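Local coordinates for protein putative pyridoxal phosphate-dependent transferase (Clostridium difficile, PDB 4DQ6) that binds pyridoxal-5'-phosphate and belongs to the class I and II aminotransferase family, its precise activity being unassigned, at residues H84-K89 with P218-S223; F168-P173 with I200-I205; G324-W329 with R369-C374. All blocks are in the same frame, centred on the assembly; numbering follows the deposited sequence.

How the contacts relate
All three contacts are largely buried, but their depth differs. The centres of contacts 2 and 3 lie about 10 and 11 Å from the centre of the chain; that of contact 1 lies about 19 Å away, where the partly exposed Ser221 and two waters take part. Contacts 2 and 3 are backbone-bonded strand pairs, parallel in the seven-stranded sheet and antiparallel in the four-stranded one, whereas contact 1 joins two loops by aromatic packing without a direct hydrogen bond. Contact 2 is central: Met219 of contact 1 packs against its Ile200 and Leu170 and donates from N to Glu204 OE2, and Pro173 CB meets Thr325 CG2 of contact 3 at 4.2 Å. Contacts 1 and 3 do not touch.

Contact 1: residues H84-K89 with P218-S223; sequences HNWKIK and PMASIS
Pro218 O is gripped twice by Ser221, whose CB packs over one face of the Trp86 indole: Ser221 OG donates to it at 2.7 Å and Ser221 N at 2.9 Å. The bond from Ser221 N, three residues on, together with helical backbone angles at Met219 and Ala220, defines a type I beta turn. The hydroxyl reaches the same acceptor in the carbonyl plane, on a lone pair, because chi1 of 76° sets OG between the backbone N and the carbonyl carbon. OG is thus spent within the turn, and it is Ser221 CB that faces the tryptophan.

That turn, ahead of helix 224-228, packs on the loop that follows helix 70-84, and Trp86 does most of the joining. Over one face of the indole sit two CH-pi contacts: Ser221 CB is 3.8 Å from the centroid of the five-membered ring of Trp86, and Pro218 CB is 4.1 Å from that of its six-membered ring, displaced toward the rim. Ala220 CB comes in obliquely, 3.6 Å from Trp86 CZ2. Ile88 CG2 covers the opposite face, 3.4 Å above the ring plane, so the indole is clamped from both sides. Trp86 also packs on Leu80 of helix 70-84 and Thr232 of strand 230-234, while Pro218 CG meets His84 CB beside the indole. Two waters also span the loops. One donates to Ser221 O but only weakly to Asn85 O; the other, in the ring plane at the indole edge, accepts from Trp86 NE1 at 2.7 Å and donates to Ala220 O at 2.8 Å.

Contact 2: residues F168-P173 with I200-I205; sequences FILCNP and IISDEI. With PLP (pyridoxal-5'-phosphate), chain C.
A cis peptide bond joins Asn172, whose N still donates to Asp203 O across the strands, to Pro173, and with it the chain leaves the sheet. Strands 168-171 and 200-203 run parallel, their axes 23° apart, as neighbours in the beta-alpha-beta unit completed by helix 183-195. The first three bonds are regular: Ile201 N to Phe168 O, Leu170 N to Ile201 O at 2.9 Å and Asp203 N to Leu170 O at 2.8 Å; Asn172 N then reaches Asp203 O at 3.0 Å from out of the carbonyl plane. Phe168, Leu170, Ile200 and Ser202 share one face, where Leu170 CB meets Ile200 CG2 at 4.1 Å and helix 183-195 packs over the leucine. Ile169, Cys171, Ile201 and Asp203 occupy the other face, against helices 99-110 and 126-133.

Beyond the strand ends, Glu204 OE2 collects three donors. Ser202 OG binds its anti lone pair at 2.6 Å, Met219 N adds a bond, and Asn172 ND2 adds a weak one, the amide and carboxylate planes being 83° apart. The stronger acceptor of Asn172 ND2 is Ile217 O.

Asp203 CG stands anti to the backbone N (chi1 179°), sending the carboxylate to pyridoxal-5'-phosphate. Asp203 OD1 accepts from Ile205 N in an Asx turn, which restrains the carboxylate's rotation, while Ile205 CG2 lies 3.5 Å from C2 of pyridoxal-5'-phosphate. Asp203 OD2 is left 2.5 Å from pyridine N1, a very short approach, consistent with the aspartate-pyridine pairing of fold-type I enzymes; such a pairing would be expected to favour positive charge on the ring nitrogen.

Contact 3: residues G324-W329 with R369-C374; sequences GTYLLW and RINLAC
Leu328 and Ile370 form the hydrogen-bonded pair at the middle of this antiparallel contact, each backbone satisfying the other: Leu328 N donates to Ile370 O and Ile370 N to Leu328 O, both at 2.8 Å. Strands 327-329 and 369-371 are the central two of the small four-stranded sheet. Beyond the ladder, Tyr326 O takes Leu372 N at 2.9 Å, nearly head-on along the carbonyl. Leu327 N turns back instead to Thr325 OG1 (3.2 Å), an ST turn in which that hydroxyl also donates to Gly324 O.

Asn371 uses its whole amide: OD1 accepts from Ala373 N at 2.9 Å in an Asx turn, and ND2 donates to Val39 O and Asp41 O. The amide crosses the Tyr326 ring obliquely, OD1 of Asn371 coming within 3.3 Å of Tyr326 CD1, with the planes 24° apart.

Arg369 bends at chi3 (68°), and Leu327 CD1 lies over one face of its guanidinium, 3.7 Å from NH1. Outside the strands, Arg369 NH2 reaches Trp38 O and NH1 holds Asn175 OD1, whose own ND2 bonds pyridoxal-5'-phosphate; the arginine is thus second shell to pyridoxal-5'-phosphate. Trp329 sets a ring edge against Arg369 CB, while its NE1 bonds Tyr151 OH. At the other end of the contact, Ala373 CB sits over the centre of the Tyr326 ring, 3.7 Å from the centroid and 14° off its normal.

Contact 1: residues H84-K89 with P218-S223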
loop_
_atom_site.group_PDB
_atom_site.type_symbol
_atom_site.label_atom_id
_atom_site.label_comp_id
_atom_site.label_asym_id
_atom_site.label_seq_id
_atom_site.Cartn_x
_atom_site.Cartn_y
_atom_site.Cartn_z
ATOM N N HIS A 84 -5.537 -24.554 10.792
ATOM C CA HIS A 84 -6.106 -25.218 9.607
ATOM C C HIS A 84 -5.442 -26.512 9.288
ATOM O O HIS A 84 -5.819 -27.163 8.304
ATOM C CB HIS A 84 -6.022 -24.326 8.414
ATOM C CG HIS A 84 -6.611 -22.974 8.631
ATOM N ND1 HIS A 84 -7.878 -22.809 9.066
ATOM C CD2 HIS A 84 -6.102 -21.721 8.418
ATOM C CE1 HIS A 84 -8.131 -21.496 9.180
ATOM N NE2 HIS A 84 -7.040 -20.835 8.789
ATOM N N ASN A 85 -4.459 -26.928 10.061
ATOM C CA ASN A 85 -3.703 -28.149 9.773
ATOM C C ASN A 85 -3.105 -28.125 8.367
ATOM O O ASN A 85 -2.993 -29.159 7.707
ATOM C CB ASN A 85 -4.597 -29.382 9.936
ATOM C CG ASN A 85 -3.820 -30.600 10.379
ATOM O OD1 ASN A 85 -2.858 -30.531 11.195
ATOM N ND2 ASN A 85 -4.241 -31.766 9.868
ATOM N N TRP A 86 -2.639 -26.969 7.957
ATOM C CA TRP A 86 -2.033 -26.789 6.654
ATOM C C TRP A 86 -0.598 -26.364 6.882
ATOM O O TRP A 86 -0.345 -25.261 7.417
ATOM C CB TRP A 86 -2.803 -25.730 5.896
ATOM C CG TRP A 86 -2.290 -25.510 4.521
ATOM C CD1 TRP A 86 -1.622 -26.398 3.715
ATOM C CD2 TRP A 86 -2.444 -24.307 3.746
ATOM N NE1 TRP A 86 -1.320 -25.817 2.501
ATOM C CE2 TRP A 86 -1.833 -24.564 2.462
ATOM C CE3 TRP A 86 -3.038 -23.077 3.983
ATOM C CZ2 TRP A 86 -1.743 -23.578 1.504
ATOM C CZ3 TRP A 86 -2.947 -22.098 2.989
ATOM C CH2 TRP A 86 -2.358 -22.377 1.786
ATOM N N LYS A 87 0.330 -27.234 6.529
ATOM C CA LYS A 87 1.741 -26.918 6.650
ATOM C C LYS A 87 2.225 -26.260 5.374
ATOM O O LYS A 87 2.190 -26.863 4.295
ATOM C CB LYS A 87 2.605 -28.162 6.906
ATOM C CG LYS A 87 4.115 -27.838 7.116
ATOM C CD LYS A 87 4.400 -27.143 8.475
ATOM C CE LYS A 87 4.007 -28.028 9.679
ATOM N NZ LYS A 87 4.517 -27.741 11.062
ATOM N N ILE A 88 2.650 -25.009 5.500
ATOM C CA ILE A 88 3.264 -24.265 4.399
ATOM C C ILE A 88 4.723 -23.960 4.717
ATOM O O ILE A 88 5.204 -24.203 5.847
ATOM C CB ILE A 88 2.520 -22.943 4.092
ATOM C CG1 ILE A 88 2.622 -21.898 5.236
ATOM C CG2 ILE A 88 1.041 -23.223 3.792
ATOM C CD1 ILE A 88 2.485 -20.420 4.744
ATOM N N LYS A 89 5.447 -23.478 3.701
ATOM C CA LYS A 89 6.807 -22.996 3.905
ATOM C C LYS A 89 6.768 -21.474 3.879
ATOM O O LYS A 89 6.066 -20.894 3.070
ATOM C CB LYS A 89 7.718 -23.503 2.815
ATOM C CG LYS A 89 7.892 -25.029 2.883
ATOM C CD LYS A 89 8.773 -25.524 1.742
ATOM C CE LYS A 89 8.794 -27.044 1.648
ATOM N NZ LYS A 89 9.518 -27.699 2.768
ATOM N N PRO A 218 -8.432 -25.177 3.469
ATOM C CA PRO A 218 -7.759 -24.479 2.407
ATOM C C PRO A 218 -7.771 -25.408 1.197
ATOM O O PRO A 218 -7.376 -26.575 1.288
ATOM C CB PRO A 218 -6.354 -24.203 2.985
ATOM C CG PRO A 218 -6.575 -24.302 4.473
ATOM C CD PRO A 218 -7.599 -25.325 4.658
ATOM N N MET A 219 -8.120 -24.850 0.049
ATOM C CA MET A 219 -8.124 -25.664 -1.131
ATOM C C MET A 219 -6.777 -26.315 -1.405
ATOM O O MET A 219 -6.671 -27.483 -1.804
ATOM C CB MET A 219 -8.544 -24.787 -2.304
ATOM C CG MET A 219 -8.411 -25.414 -3.685
ATOM S SD MET A 219 -9.447 -26.877 -4.034
ATOM C CE MET A 219 -10.784 -26.073 -4.921
ATOM N N ALA A 220 -5.721 -25.543 -1.242
ATOM C CA ALA A 220 -4.369 -26.034 -1.516
ATOM C C ALA A 220 -3.913 -27.114 -0.545
ATOM O O ALA A 220 -2.911 -27.782 -0.819
ATOM C CB ALA A 220 -3.387 -24.858 -1.414
ATOM N N SER A 221 -4.621 -27.303 0.567
ATOM C CA SER A 221 -4.217 -28.220 1.630
ATOM C C SER A 221 -4.660 -29.678 1.389
ATOM O O SER A 221 -4.281 -30.591 2.120
ATOM C CB SER A 221 -4.771 -27.761 2.992
ATOM O OG SER A 221 -6.159 -28.042 3.139
ATOM N N ILE A 222 -5.513 -29.867 0.389
ATOM C CA ILE A 222 -6.208 -31.161 0.211
ATOM C C ILE A 222 -5.301 -32.277 -0.329
ATOM O O ILE A 222 -5.417 -33.434 0.092
ATOM C CB ILE A 222 -7.451 -30.983 -0.669
ATOM C CG1 ILE A 222 -8.431 -30.088 0.090
ATOM C CG2 ILE A 222 -8.107 -32.341 -1.032
ATOM C CD1 ILE A 222 -9.631 -29.695 -0.763
ATOM N N SER A 223 -4.390 -31.900 -1.206
ATOM C CA SER A 223 -3.444 -32.840 -1.814
ATOM C C SER A 223 -2.263 -32.085 -2.395
ATOM O O SER A 223 -2.315 -30.880 -2.638
ATOM C CB SER A 223 -4.130 -33.636 -2.912
ATOM O OG SER A 223 -4.381 -32.868 -4.079
HETATM O O HOH W 1 -2.893 -30.662 4.564
HETATM O O HOH W 2 -0.535 -27.641 0.698
#

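Contact 2: residues F168-P173 with I200-I205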
loop_
_atom_site.group_PDB
_atom_site.type_symbol
_atom_site.label_atom_id
_atom_site.label_comp_id
_atom_site.label_asym_id
_atom_site.label_seq_id
_atom_site.Cartn_x
_atom_site.Cartn_y
_atom_site.Cartn_z
ATOM N N PHE A 168 -9.606 -19.747 -12.317
ATOM C CA PHE A 168 -10.836 -19.824 -11.569
ATOM C C PHE A 168 -10.621 -19.114 -10.267
ATOM O O PHE A 168 -9.642 -19.462 -9.545
ATOM C CB PHE A 168 -11.237 -21.313 -11.366
ATOM C CG PHE A 168 -12.592 -21.501 -10.714
ATOM C CD1 PHE A 168 -12.749 -21.245 -9.356
ATOM C CD2 PHE A 168 -13.719 -21.965 -11.468
ATOM C CE1 PHE A 168 -13.986 -21.434 -8.765
ATOM C CE2 PHE A 168 -14.961 -22.116 -10.861
ATOM C CZ PHE A 168 -15.073 -21.847 -9.508
ATOM N N ILE A 169 -11.486 -18.137 -9.980
ATOM C CA ILE A 169 -11.317 -17.423 -8.717
ATOM C C ILE A 169 -12.401 -17.948 -7.748
ATOM O O ILE A 169 -13.605 -17.779 -8.017
ATOM C CB ILE A 169 -11.402 -15.872 -8.849
ATOM C CG1 ILE A 169 -10.580 -15.322 -10.006
ATOM C CG2 ILE A 169 -10.997 -15.210 -7.503
ATOM C CD1 ILE A 169 -10.577 -13.806 -10.139
ATOM N N LEU A 170 -11.952 -18.584 -6.665
ATOM C CA LEU A 170 -12.804 -19.286 -5.750
ATOM C C LEU A 170 -12.847 -18.392 -4.488
ATOM O O LEU A 170 -11.805 -17.801 -4.037
ATOM C CB LEU A 170 -12.223 -20.652 -5.368
ATOM C CG LEU A 170 -12.691 -21.354 -4.084
ATOM C CD1 LEU A 170 -14.123 -21.829 -4.324
ATOM C CD2 LEU A 170 -11.796 -22.512 -3.711
ATOM N N CYS A 171 -14.047 -18.222 -3.899
ATOM C CA CYS A 171 -14.189 -17.587 -2.602
ATOM C C CYS A 171 -14.501 -18.633 -1.540
ATOM O O CYS A 171 -15.511 -19.301 -1.649
ATOM C CB CYS A 171 -15.317 -16.550 -2.700
ATOM S SG CYS A 171 -15.300 -15.256 -1.449
ATOM N N ASN A 172 -13.636 -18.762 -0.511
ATOM C CA ASN A 172 -13.732 -19.841 0.494
ATOM C C ASN A 172 -13.241 -19.401 1.828
ATOM O O ASN A 172 -12.065 -19.364 2.009
ATOM C CB ASN A 172 -12.888 -21.021 -0.094
ATOM C CG ASN A 172 -12.725 -22.230 0.806
ATOM O OD1 ASN A 172 -13.666 -22.650 1.391
ATOM N ND2 ASN A 172 -11.496 -22.866 0.801
ATOM N N PRO A 173 -14.159 -19.109 2.764
ATOM C CA PRO A 173 -15.616 -19.121 2.656
ATOM C C PRO A 173 -16.183 -18.134 1.628
ATOM O O PRO A 173 -15.541 -17.111 1.321
ATOM C CB PRO A 173 -16.088 -18.702 4.055
ATOM C CG PRO A 173 -14.934 -18.955 4.952
ATOM C CD PRO A 173 -13.705 -18.798 4.141
ATOM N N ILE A 200 -6.320 -22.355 -10.049
ATOM C CA ILE A 200 -7.223 -21.773 -9.025
ATOM C C ILE A 200 -6.565 -20.723 -8.170
ATOM O O ILE A 200 -5.462 -20.972 -7.638
ATOM C CB ILE A 200 -7.830 -22.846 -8.076
ATOM C CG1 ILE A 200 -8.547 -23.926 -8.929
ATOM C CG2 ILE A 200 -8.777 -22.174 -7.033
ATOM C CD1 ILE A 200 -9.358 -24.916 -8.123
ATOM N N ILE A 201 -7.209 -19.548 -8.080
ATOM C CA ILE A 201 -6.806 -18.542 -7.106
ATOM C C ILE A 201 -7.891 -18.565 -6.030
ATOM O O ILE A 201 -9.038 -18.340 -6.297
ATOM C CB ILE A 201 -6.725 -17.144 -7.706
ATOM C CG1 ILE A 201 -5.576 -17.001 -8.712
ATOM C CG2 ILE A 201 -6.511 -16.139 -6.570
ATOM C CD1 ILE A 201 -5.605 -15.673 -9.444
ATOM N N SER A 202 -7.536 -18.929 -4.810
ATOM C CA SER A 202 -8.526 -19.092 -3.760
ATOM C C SER A 202 -8.429 -17.939 -2.781
ATOM O O SER A 202 -7.408 -17.826 -2.071
ATOM C CB SER A 202 -8.298 -20.413 -3.061
ATOM O OG SER A 202 -9.343 -20.699 -2.126
ATOM N N ASP A 203 -9.479 -17.102 -2.702
ATOM C CA ASP A 203 -9.560 -16.032 -1.742
ATOM C C ASP A 203 -10.166 -16.595 -0.461
ATOM O O ASP A 203 -11.375 -16.791 -0.352
ATOM C CB ASP A 203 -10.422 -14.910 -2.323
ATOM C CG ASP A 203 -10.618 -13.743 -1.417
ATOM O OD1 ASP A 203 -10.233 -13.809 -0.249
ATOM O OD2 ASP A 203 -11.141 -12.724 -1.904
ATOM N N GLU A 204 -9.294 -16.702 0.548
ATOM C CA GLU A 204 -9.662 -17.374 1.749
ATOM C C GLU A 204 -9.574 -16.353 2.867
ATOM O O GLU A 204 -9.268 -16.691 4.072
ATOM C CB GLU A 204 -8.836 -18.667 1.946
ATOM C CG GLU A 204 -9.000 -19.653 0.813
ATOM C CD GLU A 204 -8.391 -21.015 1.033
ATOM O OE1 GLU A 204 -7.860 -21.307 2.125
ATOM O OE2 GLU A 204 -8.538 -21.853 0.084
ATOM N N ILE A 205 -9.903 -15.113 2.509
ATOM C CA ILE A 205 -9.729 -14.065 3.509
ATOM C C ILE A 205 -10.647 -14.325 4.729
ATOM O O ILE A 205 -10.294 -13.941 5.869
ATOM C CB ILE A 205 -9.923 -12.663 2.963
ATOM C CG1 ILE A 205 -9.368 -11.597 3.968
ATOM C CG2 ILE A 205 -11.373 -12.406 2.682
ATOM C CD1 ILE A 205 -9.360 -10.176 3.413
HETATM N N1 PLP C . -11.950 -10.842 -0.441
HETATM C C2 PLP C . -13.202 -11.043 0.086
HETATM C C2A PLP C . -14.062 -12.230 -0.226
HETATM C C3 PLP C . -13.774 -10.094 1.014
HETATM O O3 PLP C . -14.991 -10.271 1.508
HETATM C C4 PLP C . -12.997 -8.921 1.383
HETATM C C4A PLP C . -13.560 -7.867 2.302
HETATM C C5 PLP C . -11.675 -8.786 0.789
HETATM C C6 PLP C . -11.203 -9.760 -0.120
HETATM C C5A PLP C . -10.852 -7.601 1.187
HETATM O O4P PLP C . -9.967 -7.415 0.134
HETATM P P PLP C . -8.760 -6.370 0.410
HETATM O O1P PLP C . -7.794 -7.135 1.246
HETATM O O2P PLP C . -8.333 -6.059 -1.080
HETATM O O3P PLP C . -9.451 -5.235 1.227
HETATM O O HOH W 3 -12.988 -15.973 1.970
#

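Contact 3: residues G324-W329 with R369-C374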
loop_
_atom_site.group_PDB
_atom_site.type_symbol
_atom_site.label_atom_id
_atom_site.label_comp_id
_atom_site.label_asym_id
_atom_site.label_seq_id
_atom_site.Cartn_x
_atom_site.Cartn_y
_atom_site.Cartn_z
ATOM N N GLY A 324 -19.928 -19.542 7.770
ATOM C CA GLY A 324 -18.796 -18.674 8.035
ATOM C C GLY A 324 -19.054 -17.287 7.548
ATOM O O GLY A 324 -20.112 -17.024 6.942
ATOM N N THR A 325 -18.072 -16.395 7.813
ATOM C CA THR A 325 -18.196 -14.954 7.709
ATOM C C THR A 325 -19.105 -14.414 8.840
ATOM O O THR A 325 -19.805 -15.175 9.513
ATOM C CB THR A 325 -18.743 -14.449 6.342
ATOM O OG1 THR A 325 -20.165 -14.476 6.260
ATOM C CG2 THR A 325 -18.076 -15.180 5.176
ATOM N N TYR A 326 -19.072 -13.095 8.982
ATOM C CA TYR A 326 -20.015 -12.414 9.864
ATOM C C TYR A 326 -21.127 -11.697 9.179
ATOM O O TYR A 326 -21.758 -10.752 9.702
ATOM C CB TYR A 326 -19.268 -11.486 10.813
ATOM C CG TYR A 326 -18.291 -10.483 10.221
ATOM C CD1 TYR A 326 -18.740 -9.387 9.521
ATOM C CD2 TYR A 326 -16.923 -10.595 10.448
ATOM C CE1 TYR A 326 -17.847 -8.433 9.059
ATOM C CE2 TYR A 326 -16.025 -9.643 9.977
ATOM C CZ TYR A 326 -16.520 -8.532 9.321
ATOM O OH TYR A 326 -15.715 -7.519 8.912
ATOM N N LEU A 327 -21.435 -12.155 7.972
ATOM C CA LEU A 327 -22.310 -11.490 7.039
ATOM C C LEU A 327 -23.556 -12.348 6.858
ATOM O O LEU A 327 -23.426 -13.553 6.593
ATOM C CB LEU A 327 -21.580 -11.267 5.692
ATOM C CG LEU A 327 -20.288 -10.430 5.827
ATOM C CD1 LEU A 327 -19.456 -10.540 4.514
ATOM C CD2 LEU A 327 -20.505 -8.974 6.207
ATOM N N LEU A 328 -24.716 -11.739 6.958
ATOM C CA LEU A 328 -25.990 -12.421 6.885
ATOM C C LEU A 328 -26.649 -12.087 5.537
ATOM O O LEU A 328 -26.663 -10.929 5.112
ATOM C CB LEU A 328 -26.918 -11.920 8.025
ATOM C CG LEU A 328 -28.118 -12.811 8.354
ATOM C CD1 LEU A 328 -27.721 -14.154 8.972
ATOM C CD2 LEU A 328 -29.039 -12.024 9.330
ATOM N N TRP A 329 -27.164 -13.103 4.848
ATOM C CA TRP A 329 -27.704 -12.991 3.512
ATOM C C TRP A 329 -29.175 -13.233 3.575
ATOM O O TRP A 329 -29.615 -14.377 3.810
ATOM C CB TRP A 329 -26.998 -14.011 2.655
ATOM C CG TRP A 329 -27.276 -14.050 1.148
ATOM C CD1 TRP A 329 -27.710 -15.150 0.353
ATOM C CD2 TRP A 329 -26.997 -13.001 0.185
ATOM N NE1 TRP A 329 -27.729 -14.782 -0.886
ATOM C CE2 TRP A 329 -27.321 -13.534 -1.090
ATOM C CE3 TRP A 329 -26.590 -11.673 0.272
ATOM C CZ2 TRP A 329 -27.199 -12.779 -2.256
ATOM C CZ3 TRP A 329 -26.418 -10.929 -0.868
ATOM C CH2 TRP A 329 -26.761 -11.472 -2.135
ATOM N N ARG A 369 -27.368 -7.976 2.135
ATOM C CA ARG A 369 -26.337 -8.428 3.071
ATOM C C ARG A 369 -26.157 -7.505 4.282
ATOM O O ARG A 369 -26.015 -6.297 4.147
ATOM C CB ARG A 369 -25.011 -8.597 2.331
ATOM C CG ARG A 369 -24.025 -9.503 3.008
ATOM C CD ARG A 369 -22.607 -9.304 2.504
ATOM N NE ARG A 369 -22.026 -7.999 2.861
ATOM C CZ ARG A 369 -20.852 -7.586 2.449
ATOM N NH1 ARG A 369 -20.106 -8.345 1.607
ATOM N NH2 ARG A 369 -20.384 -6.416 2.848
ATOM N N ILE A 370 -26.198 -8.159 5.437
ATOM C CA ILE A 370 -26.186 -7.493 6.730
ATOM C C ILE A 370 -24.940 -7.904 7.537
ATOM O O ILE A 370 -24.691 -9.083 7.753
ATOM C CB ILE A 370 -27.433 -7.783 7.556
ATOM C CG1 ILE A 370 -28.713 -7.639 6.710
ATOM C CG2 ILE A 370 -27.492 -6.822 8.730
ATOM C CD1 ILE A 370 -30.009 -7.999 7.393
ATOM N N ASN A 371 -24.179 -6.892 7.958
ATOM C CA ASN A 371 -23.005 -7.057 8.785
ATOM C C ASN A 371 -23.311 -7.210 10.267
ATOM O O ASN A 371 -23.783 -6.252 10.866
ATOM C CB ASN A 371 -22.029 -5.911 8.523
ATOM C CG ASN A 371 -20.732 -6.026 9.287
ATOM O OD1 ASN A 371 -20.620 -6.736 10.296
ATOM N ND2 ASN A 371 -19.768 -5.200 8.893
ATOM N N LEU A 372 -23.058 -8.393 10.840
ATOM C CA LEU A 372 -23.390 -8.685 12.247
ATOM C C LEU A 372 -22.256 -8.560 13.212
ATOM O O LEU A 372 -22.396 -8.957 14.398
ATOM C CB LEU A 372 -24.058 -10.075 12.324
ATOM C CG LEU A 372 -25.592 -10.053 12.333
ATOM C CD1 LEU A 372 -26.153 -9.275 11.141
ATOM C CD2 LEU A 372 -26.146 -11.485 12.426
ATOM N N ALA A 373 -21.113 -8.031 12.798
ATOM C CA ALA A 373 -19.945 -7.850 13.673
ATOM C C ALA A 373 -20.072 -6.503 14.332
ATOM O O ALA A 373 -19.323 -5.553 14.071
ATOM C CB ALA A 373 -18.624 -7.949 12.868
ATOM N N CYS A 374 -21.067 -6.415 15.229
ATOM C CA CYS A 374 -21.343 -5.157 15.923
ATOM C C CYS A 374 -21.981 -5.507 17.281
ATOM O O CYS A 374 -22.467 -6.622 17.451
ATOM C CB CYS A 374 -22.261 -4.253 15.136
ATOM S SG CYS A 374 -23.895 -4.938 14.808
#